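Local coordinates for salicylic acid-binding protein 2 (Nicotiana tabacum, PDB 1XKL) that hydrolyses methyl salicylate to salicylic acid and methanol, as part of the signalling that activates systemic acquired resistance in tobacco, at residues K5-V10 and S251-A256; W20-P25 and A240-P245; V75-H80 and Q96-A101. All coordinates share one frame; numbering follows the deposited sequence.

All three contacts belong to the alpha/beta-hydrolase core. Contacts 1 and 3, with centres about 8 Å apart, share its parallel sheet: strands 6-10 and 75-80 are neighbours, the amide N of Ile76 lies 2.8 Å from His6 O, and Ala256 CB rests 3.4 Å from Ile76 CD1. Contact 2 lies about 13 Å from contact 1 and about 18 Å from contact 3, centre to centre. It reaches the sheet through Trp20, packed against Leu9 and Val10, and through Met241, whose CE is 3.4 Å from His80 CG. It is also near the catalytic machinery: the Met241 side chain is about 7 Å from those of Ser81 and His238 and about 8 Å from the bound benzoxathiin ligand.

Contact 1: K5-V10 and S251-A256; sequences KHFVLV and SLLEIA
The Phe7 ring reaches helix 251-256 with its outer rim. At the edge, close to the ring plane, sits Leu252 O, 3.7 Å from Phe7 CZ, so an aromatic C-H faces a carbonyl oxygen that already accepts the helical bond from Ala256 N. Ala256 CB approaches obliquely and comes to 3.4 Å from Phe7 CZ, while Leu253 CD2 stands farther off beside CE2. Outside the segments, His32 meets the ring edge-to-face and Leu27 touches it.

The Leu252 side chain slants across that of Phe7, its CB 3.9 Å from Phe7 CE1. The CB of Phe7 points toward the helix, and a chi1 of -79°, with CG anti to the carbonyl carbon, sets the ring between Leu252 and Ala256, one helical turn apart; the small methyl of Ala256 lets the ring come close.

One polar bond joins the segments. The Lys5 chain runs straight until its last torsion, where it bends (chi4 54°) and brings NZ to 3.1 Å from Ala256 O, almost in line with the carbonyl. Lys5 also makes a cation-pi contact with Tyr99.

The strand and helix axes are 11.0 Å apart at 129°. This is helix-on-sheet packing of the alpha/beta-hydrolase fold, the C-terminal helix lying against the first strand; Leu253 of the same helix belongs to the salicylate-binding site.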
loop_
_atom_site.group_PDB
_atom_site.type_symbol
_atom_site.label_atom_id
_atom_site.label_comp_id
_atom_site.label_asym_id
_atom_site.label_seq_id
_atom_site.Cartn_x
_atom_site.Cartn_y
_atom_site.Cartn_z
ATOM N N LYS A 5 35.156 -35.053 -3.651
ATOM C CA LYS A 5 33.849 -35.522 -3.186
ATOM C C LYS A 5 32.719 -34.520 -3.401
ATOM O O LYS A 5 32.942 -33.374 -3.789
ATOM C CB LYS A 5 33.911 -35.900 -1.702
ATOM C CG LYS A 5 34.699 -37.170 -1.403
ATOM C CD LYS A 5 34.577 -37.579 0.069
ATOM C CE LYS A 5 35.379 -38.847 0.365
ATOM N NZ LYS A 5 36.813 -38.690 -0.065
ATOM N N HIS A 6 31.498 -34.971 -3.140
ATOM C CA HIS A 6 30.320 -34.135 -3.307
ATOM C C HIS A 6 29.798 -33.647 -1.956
ATOM O O HIS A 6 29.333 -34.438 -1.139
ATOM C CB HIS A 6 29.232 -34.926 -4.038
ATOM C CG HIS A 6 28.042 -34.108 -4.426
ATOM N ND1 HIS A 6 26.936 -34.655 -5.043
ATOM C CD2 HIS A 6 27.773 -32.788 -4.281
ATOM C CE1 HIS A 6 26.039 -33.712 -5.256
ATOM N NE2 HIS A 6 26.521 -32.568 -4.803
ATOM N N PHE A 7 29.898 -32.338 -1.735
ATOM C CA PHE A 7 29.436 -31.701 -0.509
ATOM C C PHE A 7 28.015 -31.166 -0.692
ATOM O O PHE A 7 27.760 -30.356 -1.581
ATOM C CB PHE A 7 30.360 -30.539 -0.131
ATOM C CG PHE A 7 31.638 -30.965 0.534
ATOM C CD1 PHE A 7 31.677 -31.205 1.905
ATOM C CD2 PHE A 7 32.801 -31.138 -0.209
ATOM C CE1 PHE A 7 32.858 -31.612 2.529
ATOM C CE2 PHE A 7 33.990 -31.546 0.401
ATOM C CZ PHE A 7 34.019 -31.782 1.773
ATOM N N VAL A 8 27.094 -31.633 0.147
ATOM C CA VAL A 8 25.711 -31.189 0.099
ATOM C C VAL A 8 25.521 -30.285 1.300
ATOM O O VAL A 8 25.527 -30.747 2.449
ATOM C CB VAL A 8 24.755 -32.381 0.172
ATOM C CG1 VAL A 8 23.318 -31.901 0.298
ATOM C CG2 VAL A 8 24.926 -33.240 -1.081
ATOM N N LEU A 9 25.360 -28.992 1.029
ATOM C CA LEU A 9 25.212 -28.000 2.084
ATOM C C LEU A 9 23.746 -27.678 2.356
ATOM O O LEU A 9 23.000 -27.291 1.464
ATOM C CB LEU A 9 25.992 -26.735 1.710
ATOM C CG LEU A 9 27.440 -26.935 1.235
ATOM C CD1 LEU A 9 28.107 -25.564 1.058
ATOM C CD2 LEU A 9 28.224 -27.763 2.253
ATOM N N VAL A 10 23.351 -27.845 3.611
ATOM C CA VAL A 10 21.974 -27.623 4.030
ATOM C C VAL A 10 21.891 -26.497 5.037
ATOM O O VAL A 10 22.386 -26.608 6.165
ATOM C CB VAL A 10 21.414 -28.899 4.641
ATOM C CG1 VAL A 10 19.929 -28.762 4.903
ATOM C CG2 VAL A 10 21.715 -30.069 3.721
ATOM N N SER A 251 38.225 -27.536 7.937
ATOM C CA SER A 251 37.635 -28.583 8.762
ATOM C C SER A 251 36.871 -29.579 7.892
ATOM O O SER A 251 36.977 -30.790 8.085
ATOM C CB SER A 251 36.694 -27.970 9.805
ATOM O OG SER A 251 37.388 -27.064 10.645
ATOM N N LEU A 252 36.099 -29.075 6.932
ATOM C CA LEU A 252 35.345 -29.961 6.050
ATOM C C LEU A 252 36.255 -30.796 5.163
ATOM O O LEU A 252 35.992 -31.978 4.934
ATOM C CB LEU A 252 34.373 -29.161 5.176
ATOM C CG LEU A 252 33.212 -28.513 5.936
ATOM C CD1 LEU A 252 32.308 -27.746 4.968
ATOM C CD2 LEU A 252 32.419 -29.597 6.665
ATOM N N LEU A 253 37.326 -30.195 4.653
ATOM C CA LEU A 253 38.239 -30.949 3.798
ATOM C C LEU A 253 38.904 -32.050 4.613
ATOM O O LEU A 253 39.186 -33.133 4.103
ATOM C CB LEU A 253 39.295 -30.022 3.185
ATOM C CG LEU A 253 38.757 -28.921 2.262
ATOM C CD1 LEU A 253 39.921 -28.146 1.679
ATOM C CD2 LEU A 253 37.911 -29.527 1.144
ATOM N N GLU A 254 39.136 -31.772 5.889
ATOM C CA GLU A 254 39.754 -32.751 6.773
ATOM C C GLU A 254 38.835 -33.944 6.990
ATOM O O GLU A 254 39.260 -35.090 6.894
ATOM C CB GLU A 254 40.075 -32.110 8.117
ATOM C CG GLU A 254 40.747 -33.036 9.105
ATOM C CD GLU A 254 41.153 -32.303 10.357
ATOM O OE1 GLU A 254 40.481 -32.478 11.399
ATOM O OE2 GLU A 254 42.135 -31.534 10.296
ATOM N N ILE A 255 37.568 -33.685 7.289
ATOM C CA ILE A 255 36.663 -34.797 7.516
ATOM C C ILE A 255 36.442 -35.534 6.198
ATOM O O ILE A 255 36.297 -36.755 6.178
ATOM C CB ILE A 255 35.307 -34.328 8.128
ATOM C CG1 ILE A 255 34.379 -33.817 7.045
ATOM C CG2 ILE A 255 35.537 -33.243 9.168
ATOM C CD1 ILE A 255 33.246 -34.758 6.797
ATOM N N ALA A 256 36.446 -34.798 5.092
ATOM C CA ALA A 256 36.248 -35.411 3.784
ATOM C C ALA A 256 37.395 -36.356 3.442
ATOM O O ALA A 256 37.266 -37.225 2.577
ATOM C CB ALA A 256 36.136 -34.335 2.716
#

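Contact 2: W20-P25 and A240-P245; sequences WYKLKP and AMLCEP
Met241, a selenomethionine here, lies over one face of the Trp20 indole. Its CE methyl sits 3.5 Å from the centroid of the six-membered ring and only 13° off the normal, a CH-pi contact; SE, farther above the same ring at 5.0 Å, adds a Met-aromatic contact. The side chain gets there by folding: CG is placed between backbone N and carbonyl carbon (chi1 73°), and further bends at chi2 and chi3 turn the methyl down onto the ring.

Other apolar contacts spread the interface. Leu242 CD2 touches Tyr21 CE2 at 3.5 Å, the two side chains crossing at about a right angle, and the same methyl also meets CD of Lys22. Lys22 CB packs on Pro245 CB, and Leu23 CB lies 4.4 Å from Met241 CB. A methyl also meets a backbone oxygen in van der Waals contact, Leu23 CD1 at 3.5 Å from Pro245 O.

The polar contacts use carbonyls of the short helix 240-243. The Lys22 chain is extended beyond CG and delivers NZ to Leu242 O at 3.2 Å, tilted 26° from the carbonyl plane. Its stronger partner is Asp168, with which it forms a salt bridge through OD1; the other oxygen, OD2, is hydrogen-bonded to Tyr21 OH. A water also accepts from Leu23 N and donates to Met241 O at 2.8 Å, bridging the backbones.

Tyr21 also packs against Tyr21 of a second subunit, which places this edge of the contact at a subunit interface. The chemistry is thus divided: an apolar, aromatic interior beside His80 and near the catalytic Ser81 and His238 gives way to a lysine shared between a carboxylate and a carbonyl of the helix's last residues, an arrangement that probably favours the charged ammonium.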
loop_
_atom_site.group_PDB
_atom_site.type_symbol
_atom_site.label_atom_id
_atom_site.label_comp_id
_atom_site.label_asym_id
_atom_site.label_seq_id
_atom_site.Cartn_x
_atom_site.Cartn_y
_atom_site.Cartn_z
ATOM N N TRP A 20 25.728 -20.078 1.980
ATOM C CA TRP A 20 26.993 -20.762 1.740
ATOM C C TRP A 20 27.826 -20.115 0.638
ATOM O O TRP A 20 28.803 -20.708 0.175
ATOM C CB TRP A 20 26.730 -22.215 1.347
ATOM C CG TRP A 20 25.874 -22.969 2.317
ATOM C CD1 TRP A 20 24.534 -23.252 2.200
ATOM C CD2 TRP A 20 26.304 -23.562 3.544
ATOM N NE1 TRP A 20 24.112 -23.992 3.283
ATOM C CE2 TRP A 20 25.179 -24.196 4.121
ATOM C CE3 TRP A 20 27.533 -23.621 4.214
ATOM C CZ2 TRP A 20 25.250 -24.882 5.338
ATOM C CZ3 TRP A 20 27.604 -24.304 5.428
ATOM C CH2 TRP A 20 26.465 -24.925 5.975
ATOM N N TYR A 21 27.476 -18.900 0.224
ATOM C CA TYR A 21 28.212 -18.277 -0.883
ATOM C C TYR A 21 29.716 -18.083 -0.679
ATOM O O TYR A 21 30.476 -18.118 -1.648
ATOM C CB TYR A 21 27.551 -16.952 -1.296
ATOM C CG TYR A 21 27.918 -15.751 -0.459
ATOM C CD1 TYR A 21 28.765 -14.759 -0.958
ATOM C CD2 TYR A 21 27.396 -15.587 0.820
ATOM C CE1 TYR A 21 29.081 -13.627 -0.204
ATOM C CE2 TYR A 21 27.707 -14.464 1.584
ATOM C CZ TYR A 21 28.548 -13.488 1.062
ATOM O OH TYR A 21 28.827 -12.374 1.822
ATOM N N LYS A 22 30.151 -17.881 0.562
ATOM C CA LYS A 22 31.581 -17.707 0.837
ATOM C C LYS A 22 32.293 -19.051 0.939
ATOM O O LYS A 22 33.468 -19.168 0.585
ATOM C CB LYS A 22 31.796 -16.930 2.137
ATOM C CG LYS A 22 31.528 -15.448 2.041
ATOM C CD LYS A 22 31.606 -14.808 3.409
ATOM C CE LYS A 22 31.670 -13.296 3.310
ATOM N NZ LYS A 22 31.561 -12.664 4.654
ATOM N N LEU A 23 31.590 -20.066 1.431
ATOM C CA LEU A 23 32.188 -21.393 1.572
ATOM C C LEU A 23 32.267 -22.165 0.261
ATOM O O LEU A 23 33.283 -22.797 -0.028
ATOM C CB LEU A 23 31.410 -22.238 2.587
ATOM C CG LEU A 23 32.018 -23.620 2.855
ATOM C CD1 LEU A 23 33.387 -23.430 3.504
ATOM C CD2 LEU A 23 31.114 -24.451 3.781
ATOM N N LYS A 24 31.195 -22.110 -0.529
ATOM C CA LYS A 24 31.121 -22.845 -1.794
ATOM C C LYS A 24 32.359 -22.762 -2.687
ATOM O O LYS A 24 32.883 -23.788 -3.106
ATOM C CB LYS A 24 29.876 -22.412 -2.581
ATOM C CG LYS A 24 29.612 -23.210 -3.856
ATOM C CD LYS A 24 28.190 -22.937 -4.386
ATOM C CE LYS A 24 27.956 -23.547 -5.765
ATOM N NZ LYS A 24 28.168 -25.018 -5.789
ATOM N N PRO A 25 32.831 -21.544 -3.002
ATOM C CA PRO A 25 34.018 -21.373 -3.851
ATOM C C PRO A 25 35.241 -22.084 -3.267
ATOM O O PRO A 25 36.049 -22.656 -3.998
ATOM C CB PRO A 25 34.223 -19.858 -3.871
ATOM C CG PRO A 25 32.861 -19.316 -3.627
ATOM C CD PRO A 25 32.289 -20.237 -2.595
ATOM N N ALA A 240 29.213 -19.385 11.086
ATOM C CA ALA A 240 30.602 -19.711 10.805
ATOM C C ALA A 240 30.981 -19.634 9.324
ATOM O O ALA A 240 32.104 -19.252 9.003
ATOM C CB ALA A 240 30.924 -21.101 11.358
HETATM N N MSE A 241 30.063 -19.988 8.424
HETATM C CA MSE A 241 30.377 -19.961 6.993
HETATM C C MSE A 241 30.528 -18.547 6.449
HETATM O O MSE A 241 30.945 -18.352 5.303
HETATM C CB MSE A 241 29.321 -20.715 6.169
HETATM C CG MSE A 241 27.988 -20.006 6.022
HETATM SE SE MSE A 241 26.896 -20.148 7.625
HETATM C CE MSE A 241 25.881 -21.707 7.124
ATOM N N LEU A 242 30.186 -17.570 7.282
ATOM C CA LEU A 242 30.285 -16.168 6.922
ATOM C C LEU A 242 31.433 -15.471 7.652
ATOM O O LEU A 242 32.170 -14.707 7.042
ATOM C CB LEU A 242 28.968 -15.450 7.221
ATOM C CG LEU A 242 27.760 -15.896 6.392
ATOM C CD1 LEU A 242 26.552 -15.096 6.836
ATOM C CD2 LEU A 242 28.024 -15.685 4.894
ATOM N N CYS A 243 31.603 -15.733 8.948
ATOM C CA CYS A 243 32.691 -15.086 9.682
ATOM C C CYS A 243 34.019 -15.850 9.633
ATOM O O CYS A 243 35.083 -15.256 9.803
ATOM C CB CYS A 243 32.290 -14.844 11.140
ATOM S SG CYS A 243 31.844 -16.335 12.045
ATOM N N GLU A 244 33.966 -17.157 9.399
ATOM C CA GLU A 244 35.188 -17.963 9.332
ATOM C C GLU A 244 35.113 -19.033 8.242
ATOM O O GLU A 244 35.340 -20.212 8.508
ATOM C CB GLU A 244 35.442 -18.639 10.682
ATOM C CG GLU A 244 35.532 -17.683 11.866
ATOM C CD GLU A 244 36.781 -16.823 11.844
ATOM O OE1 GLU A 244 36.909 -15.940 12.721
ATOM O OE2 GLU A 244 37.636 -17.030 10.953
ATOM N N PRO A 245 34.814 -18.636 6.991
ATOM C CA PRO A 245 34.713 -19.589 5.881
ATOM C C PRO A 245 35.942 -20.448 5.602
ATOM O O PRO A 245 35.806 -21.625 5.267
ATOM C CB PRO A 245 34.348 -18.699 4.693
ATOM C CG PRO A 245 34.986 -17.400 5.037
ATOM C CD PRO A 245 34.638 -17.257 6.501
HETATM O O HOH W 1 29.145 -18.872 3.207
#

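Contact 3: V75-H80 and Q96-A101; sequences VILVGH and QKIYAA
Val75 O is approached by two groups of the other strand: Tyr99 N donates a hydrogen bond of 2.9 Å, nearly in line with the carbonyl, and Ile98 CA adds a C-H...O contact at 3.4 Å. The amide of Val75 works in the opposite direction, giving its proton to Lys97 O at 2.9 Å from a position tilted 33° out of that carbonyl's plane. Residue 75 is therefore held through both its N-H and its C=O by the residues flanking Ile98, as expected for a parallel bridge.

Farther along, Leu77 N donates to Ala100 O at 3.2 Å, and Leu77 pairs with Ala101. Val75 to Leu77 is a step of two residues, Ile98 to Ala101 a step of three: the chain turns a corner at Tyr99, and the extra residue is taken up there.

On the face carrying Val75, Leu77 and Ile98, the tips of two side chains meet, Leu77 CD1 lying 3.5 Å from Ile98 CD1 as the chains slant past each other. Helix 83-93 lies against this face, through Leu87 and Ala90 on Leu77 and Met91 on Ile98. Tyr99 points back toward strand 75-80, and its ring receives Ile76 CG1 at the edge, 4.0 Å from Tyr99 CD1.

The two strands and helix 83-93 form a beta-alpha-beta crossover, whose first strand leads through Gly79 and His80 to the nucleophile Ser81. The contact's chemistry is mainly backbone pairing backed by aliphatic packing, which satisfies buried amides and carbonyls at the start of the strand that leads into the turn bearing Ser81.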
loop_
_atom_site.group_PDB
_atom_site.type_symbol
_atom_site.label_atom_id
_atom_site.label_comp_id
_atom_site.label_asym_id
_atom_site.label_seq_id
_atom_site.Cartn_x
_atom_site.Cartn_y
_atom_site.Cartn_z
ATOM N N VAL A 75 28.013 -38.810 -0.828
ATOM C CA VAL A 75 28.189 -37.394 -0.543
ATOM C C VAL A 75 28.521 -37.134 0.917
ATOM O O VAL A 75 28.498 -38.037 1.749
ATOM C CB VAL A 75 26.915 -36.582 -0.879
ATOM C CG1 VAL A 75 26.440 -36.898 -2.280
ATOM C CG2 VAL A 75 25.827 -36.875 0.145
ATOM N N ILE A 76 28.838 -35.879 1.210
ATOM C CA ILE A 76 29.143 -35.443 2.558
ATOM C C ILE A 76 28.090 -34.392 2.870
ATOM O O ILE A 76 28.039 -33.336 2.225
ATOM C CB ILE A 76 30.544 -34.799 2.639
ATOM C CG1 ILE A 76 31.605 -35.823 2.239
ATOM C CG2 ILE A 76 30.807 -34.283 4.047
ATOM C CD1 ILE A 76 32.960 -35.225 1.953
ATOM N N LEU A 77 27.237 -34.694 3.845
ATOM C CA LEU A 77 26.170 -33.779 4.239
ATOM C C LEU A 77 26.647 -32.797 5.292
ATOM O O LEU A 77 27.292 -33.177 6.274
ATOM C CB LEU A 77 24.965 -34.558 4.785
ATOM C CG LEU A 77 24.073 -35.274 3.771
ATOM C CD1 LEU A 77 23.009 -36.087 4.485
ATOM C CD2 LEU A 77 23.412 -34.223 2.880
ATOM N N VAL A 78 26.345 -31.525 5.079
ATOM C CA VAL A 78 26.722 -30.503 6.035
ATOM C C VAL A 78 25.452 -29.725 6.362
ATOM O O VAL A 78 24.881 -29.049 5.505
ATOM C CB VAL A 78 27.816 -29.574 5.464
ATOM C CG1 VAL A 78 28.241 -28.545 6.514
ATOM C CG2 VAL A 78 29.024 -30.418 5.047
ATOM N N GLY A 79 25.002 -29.869 7.604
ATOM C CA GLY A 79 23.798 -29.202 8.046
ATOM C C GLY A 79 24.081 -28.115 9.053
ATOM O O GLY A 79 24.785 -28.319 10.041
ATOM N N HIS A 80 23.522 -26.945 8.804
ATOM C CA HIS A 80 23.712 -25.811 9.686
ATOM C C HIS A 80 22.422 -25.473 10.429
ATOM O O HIS A 80 21.338 -25.486 9.838
ATOM C CB HIS A 80 24.174 -24.609 8.860
ATOM C CG HIS A 80 24.201 -23.321 9.624
ATOM N ND1 HIS A 80 23.336 -22.284 9.363
ATOM C CD2 HIS A 80 24.986 -22.910 10.649
ATOM C CE1 HIS A 80 23.583 -21.284 10.197
ATOM N NE2 HIS A 80 24.580 -21.640 10.986
ATOM N N GLN A 96 23.465 -45.288 3.247
ATOM C CA GLN A 96 24.623 -45.802 2.531
ATOM C C GLN A 96 25.205 -44.882 1.460
ATOM O O GLN A 96 26.198 -45.222 0.815
ATOM C CB GLN A 96 24.294 -47.168 1.917
ATOM C CG GLN A 96 23.407 -47.137 0.678
ATOM C CD GLN A 96 21.948 -46.798 0.966
ATOM O OE1 GLN A 96 21.638 -45.773 1.569
ATOM N NE2 GLN A 96 21.041 -47.664 0.519
ATOM N N LYS A 97 24.600 -43.717 1.268
ATOM C CA LYS A 97 25.106 -42.783 0.274
ATOM C C LYS A 97 25.748 -41.574 0.936
ATOM O O LYS A 97 25.943 -40.532 0.311
ATOM C CB LYS A 97 23.974 -42.367 -0.672
ATOM C CG LYS A 97 23.489 -43.546 -1.515
ATOM C CD LYS A 97 22.681 -43.145 -2.734
ATOM C CE LYS A 97 21.287 -42.664 -2.361
ATOM N NZ LYS A 97 20.441 -42.448 -3.578
ATOM N N ILE A 98 26.111 -41.732 2.203
ATOM C CA ILE A 98 26.708 -40.640 2.956
ATOM C C ILE A 98 27.995 -41.041 3.680
ATOM O O ILE A 98 27.974 -41.906 4.548
ATOM C CB ILE A 98 25.695 -40.119 3.985
ATOM C CG1 ILE A 98 24.381 -39.782 3.264
ATOM C CG2 ILE A 98 26.256 -38.915 4.714
ATOM C CD1 ILE A 98 23.204 -39.590 4.186
ATOM N N TYR A 99 29.112 -40.406 3.330
ATOM C CA TYR A 99 30.385 -40.712 3.976
ATOM C C TYR A 99 30.309 -40.301 5.444
ATOM O O TYR A 99 30.778 -41.010 6.335
ATOM C CB TYR A 99 31.538 -39.954 3.304
ATOM C CG TYR A 99 31.874 -40.422 1.906
ATOM C CD1 TYR A 99 31.719 -39.575 0.806
ATOM C CD2 TYR A 99 32.369 -41.709 1.680
ATOM C CE1 TYR A 99 32.052 -40.000 -0.486
ATOM C CE2 TYR A 99 32.705 -42.143 0.399
ATOM C CZ TYR A 99 32.545 -41.285 -0.680
ATOM O OH TYR A 99 32.875 -41.722 -1.942
ATOM N N ALA A 100 29.705 -39.148 5.685
ATOM C CA ALA A 100 29.576 -38.639 7.031
ATOM C C ALA A 100 28.613 -37.471 7.033
ATOM O O ALA A 100 28.396 -36.827 6.003
ATOM C CB ALA A 100 30.933 -38.191 7.552
ATOM N N ALA A 101 28.041 -37.206 8.199
ATOM C CA ALA A 101 27.108 -36.110 8.369
ATOM C C ALA A 101 27.756 -35.104 9.303
ATOM O O ALA A 101 28.167 -35.445 10.410
ATOM C CB ALA A 101 25.795 -36.626 8.967
#